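Local structure of cytochrome C-type biogenesis protein ccmF (Thermus thermophilus, 6ZMQ) at residues Gln149-Gly154 with Gly326-Gly331. The protein probably acts as a membrane-bound heme lyase in cytochrome c maturation, binding heme b among its transmembrane helices. Residues are numbered along the deposited sequence; the frame is centred on the assembly and turned at random.
Sequences QVFFFG and GPAFLG. With PTY (phosphatidylethanolamine), chain E.
An aromatic contact joins Phe-151 and Phe-152 of one predicted transmembrane helix, 135-157, to Ala-328 and Phe-329 near the start of another, helix 325-345, with a phosphatidylethanolamine lying along the pair. The two short helical segments run nearly antiparallel, at 173°, with their axes 11.5 Å apart, an interval filled by large rings. Phe-151 spans most of it: with CG anti to the backbone N (chi1 177°), its ring reaches straight across to the opposite helix. There CZ packs against the methyl of Ala-328, 3.8 Å from its CB, and lies beside the same residue's carbonyl. One edge of the ring also meets Phe-329 in a T-shaped stack, planes at 80° and centroids 5.3 Å apart, with Phe-151 CE2 poised over the centre of the Phe-329 face. Phe-152, the next residue, joins with its edge atom CE1 4.0 Å from CZ of Phe-329, the two side chains crossing at about a right angle. Trp-117 of helix 110-129 meets both of these rings, and Phe-307 and Phe-332 stack on Phe-329 and Phe-151 respectively, extending the aromatic cluster. Both acyl chains of the lipid pass Phe-151: C17 and C38 each approach its CD1 to 3.7 Å. Further along, C15 lies 3.5 Å from Ala-328 O, and Gly-154 and Gly-331 let the chains run close to the helix backbones. With an alanine at Phe-151, the Phe-329 face would probably lose its T-shaped partner and a gap would open between the helices, beside the acyl chains that pack on the ring. The segments are thus joined by dispersion and ring-edge electrostatics alone, a chemistry suited to a lipid-lined interface within the membrane.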
loop_
_atom_site.group_PDB
_atom_site.type_symbol
_atom_site.label_atom_id
_atom_site.label_comp_id
_atom_site.label_asym_id
_atom_site.label_seq_id
_atom_site.Cartn_x
_atom_site.Cartn_y
_atom_site.Cartn_z
ATOM N N GLN A 149 -4.956 0.058 20.385
ATOM C CA GLN A 149 -6.398 -0.193 20.445
ATOM C C GLN A 149 -7.121 0.863 21.274
ATOM O O GLN A 149 -8.226 1.293 20.917
ATOM C CB GLN A 149 -6.671 -1.574 21.043
ATOM C CG GLN A 149 -6.163 -2.763 20.260
ATOM C CD GLN A 149 -6.563 -4.073 20.911
ATOM O OE1 GLN A 149 -6.000 -5.113 20.616
ATOM N NE2 GLN A 149 -7.535 -4.017 21.813
ATOM N N VAL A 150 -6.509 1.282 22.390
ATOM C CA VAL A 150 -7.082 2.322 23.243
ATOM C C VAL A 150 -7.122 3.660 22.513
ATOM O O VAL A 150 -8.105 4.400 22.631
ATOM C CB VAL A 150 -6.321 2.383 24.587
ATOM C CG1 VAL A 150 -6.382 3.747 25.262
ATOM C CG2 VAL A 150 -6.914 1.384 25.515
ATOM N N PHE A 151 -6.104 3.956 21.685
ATOM C CA PHE A 151 -6.153 5.177 20.874
ATOM C C PHE A 151 -7.268 5.120 19.841
ATOM O O PHE A 151 -7.984 6.106 19.660
ATOM C CB PHE A 151 -4.845 5.473 20.141
ATOM C CG PHE A 151 -4.950 6.704 19.250
ATOM C CD1 PHE A 151 -5.204 7.955 19.807
ATOM C CD2 PHE A 151 -4.893 6.598 17.868
ATOM C CE1 PHE A 151 -5.327 9.085 19.005
ATOM C CE2 PHE A 151 -5.017 7.723 17.057
ATOM C CZ PHE A 151 -5.235 8.966 17.628
ATOM N N PHE A 152 -7.426 3.976 19.157
ATOM C CA PHE A 152 -8.456 3.864 18.119
ATOM C C PHE A 152 -9.859 3.938 18.702
ATOM O O PHE A 152 -10.725 4.633 18.163
ATOM C CB PHE A 152 -8.301 2.568 17.323
ATOM C CG PHE A 152 -7.266 2.647 16.260
ATOM C CD1 PHE A 152 -7.161 3.780 15.464
ATOM C CD2 PHE A 152 -6.408 1.584 16.040
ATOM C CE1 PHE A 152 -6.201 3.856 14.482
ATOM C CE2 PHE A 152 -5.446 1.653 15.056
ATOM C CZ PHE A 152 -5.341 2.789 14.284
ATOM N N PHE A 153 -10.086 3.293 19.839
ATOM C CA PHE A 153 -11.437 3.310 20.377
ATOM C C PHE A 153 -11.704 4.560 21.215
ATOM O O PHE A 153 -12.855 4.995 21.306
ATOM C CB PHE A 153 -11.700 2.009 21.131
ATOM C CG PHE A 153 -11.968 0.850 20.203
ATOM C CD1 PHE A 153 -13.230 0.666 19.664
ATOM C CD2 PHE A 153 -10.946 -0.005 19.807
ATOM C CE1 PHE A 153 -13.485 -0.376 18.785
ATOM C CE2 PHE A 153 -11.192 -1.053 18.928
ATOM C CZ PHE A 153 -12.464 -1.229 18.419
ATOM N N GLY A 154 -10.666 5.179 21.789
ATOM C CA GLY A 154 -10.817 6.521 22.330
ATOM C C GLY A 154 -11.139 7.553 21.264
ATOM O O GLY A 154 -12.095 8.321 21.404
ATOM N N GLY A 326 -7.416 14.775 13.018
ATOM C CA GLY A 326 -6.045 15.059 12.642
ATOM C C GLY A 326 -5.067 15.473 13.739
ATOM O O GLY A 326 -3.918 15.019 13.733
ATOM N N PRO A 327 -5.469 16.379 14.659
ATOM C CA PRO A 327 -4.661 16.580 15.884
ATOM C C PRO A 327 -4.400 15.319 16.703
ATOM O O PRO A 327 -3.269 15.131 17.177
ATOM C CB PRO A 327 -5.496 17.601 16.673
ATOM C CG PRO A 327 -6.142 18.420 15.627
ATOM C CD PRO A 327 -6.385 17.523 14.444
ATOM N N ALA A 328 -5.399 14.440 16.849
ATOM C CA ALA A 328 -5.212 13.206 17.612
ATOM C C ALA A 328 -4.264 12.251 16.898
ATOM O O ALA A 328 -3.398 11.629 17.529
ATOM C CB ALA A 328 -6.560 12.533 17.875
ATOM N N PHE A 329 -4.400 12.144 15.571
ATOM C CA PHE A 329 -3.504 11.279 14.807
ATOM C C PHE A 329 -2.085 11.835 14.753
ATOM O O PHE A 329 -1.124 11.058 14.750
ATOM C CB PHE A 329 -4.058 11.069 13.401
ATOM C CG PHE A 329 -4.958 9.877 13.298
ATOM C CD1 PHE A 329 -6.316 9.997 13.562
ATOM C CD2 PHE A 329 -4.437 8.620 13.021
ATOM C CE1 PHE A 329 -7.153 8.894 13.493
ATOM C CE2 PHE A 329 -5.261 7.514 12.964
ATOM C CZ PHE A 329 -6.623 7.651 13.196
ATOM N N LEU A 330 -1.936 13.168 14.766
ATOM C CA LEU A 330 -0.610 13.780 14.829
ATOM C C LEU A 330 0.058 13.516 16.175
ATOM O O LEU A 330 1.251 13.188 16.224
ATOM C CB LEU A 330 -0.724 15.283 14.547
ATOM C CG LEU A 330 0.499 16.205 14.547
ATOM C CD1 LEU A 330 0.417 17.164 13.377
ATOM C CD2 LEU A 330 0.569 16.998 15.846
ATOM N N GLY A 331 -0.709 13.630 17.270
ATOM C CA GLY A 331 -0.187 13.274 18.585
ATOM C C GLY A 331 0.168 11.804 18.720
ATOM O O GLY A 331 1.163 11.452 19.361
HETATM C C1 PTY E . -9.407 18.751 21.135
HETATM C C2 PTY E . -10.934 25.367 18.869
HETATM C C3 PTY E . -10.009 24.322 18.245
HETATM O O4 PTY E . -10.365 17.821 20.720
HETATM C C5 PTY E . -8.481 19.639 18.954
HETATM C C6 PTY E . -8.185 18.798 20.210
HETATM O O7 PTY E . -7.723 17.498 19.883
HETATM C C8 PTY E . -6.638 17.010 20.655
HETATM O O10 PTY E . -6.238 17.649 21.569
HETATM C C11 PTY E . -5.950 15.667 20.337
HETATM C C12 PTY E . -4.925 15.248 21.413
HETATM C C13 PTY E . -3.843 14.283 20.879
HETATM C C14 PTY E . -3.529 13.112 21.826
HETATM C C15 PTY E . -3.119 11.844 21.060
HETATM C C16 PTY E . -2.143 10.947 21.842
HETATM C C17 PTY E . -2.737 9.542 22.045
HETATM C C18 PTY E . -1.672 8.441 22.152
HETATM C C19 PTY E . -2.316 7.113 22.572
HETATM C C20 PTY E . -1.249 6.105 23.022
HETATM C C21 PTY E . -1.851 5.047 23.953
HETATM C C22 PTY E . -0.891 4.717 25.105
HETATM C C23 PTY E . 0.161 3.693 24.664
HETATM C C24 PTY E . 1.024 3.262 25.856
HETATM C C25 PTY E . 1.937 2.084 25.502
HETATM C C26 PTY E . 3.404 2.490 25.661
HETATM C C27 PTY E . 4.232 1.327 26.206
HETATM C C28 PTY E . 5.699 1.587 25.879
HETATM C C29 PTY E . 6.614 0.837 26.841
HETATM C C30 PTY E . -11.147 17.352 21.785
HETATM C C31 PTY E . -10.604 16.244 22.688
HETATM O O30 PTY E . -12.215 17.823 21.998
HETATM C C32 PTY E . -10.123 15.077 21.824
HETATM C C33 PTY E . -9.337 14.056 22.649
HETATM C C34 PTY E . -9.088 12.802 21.806
HETATM C C35 PTY E . -8.237 11.800 22.590
HETATM C C36 PTY E . -8.521 10.367 22.134
HETATM C C37 PTY E . -8.263 9.402 23.291
HETATM C C38 PTY E . -7.157 8.418 22.907
HETATM C C39 PTY E . -6.732 7.572 24.108
HETATM C C40 PTY E . -5.374 8.057 24.618
HETATM C C41 PTY E . -4.757 7.050 25.590
HETATM C C42 PTY E . -5.156 7.400 27.023
HETATM C C43 PTY E . -4.143 6.799 27.994
HETATM C C44 PTY E . -4.767 5.572 28.649
HETATM P P1 PTY E . -9.427 22.086 19.482
HETATM O O11 PTY E . -10.443 23.035 18.591
HETATM O O12 PTY E . -8.006 22.550 19.274
HETATM O O13 PTY E . -9.780 22.275 20.936
HETATM O O14 PTY E . -9.599 20.483 19.099
HETATM N N1 PTY E . -10.155 26.253 19.715
#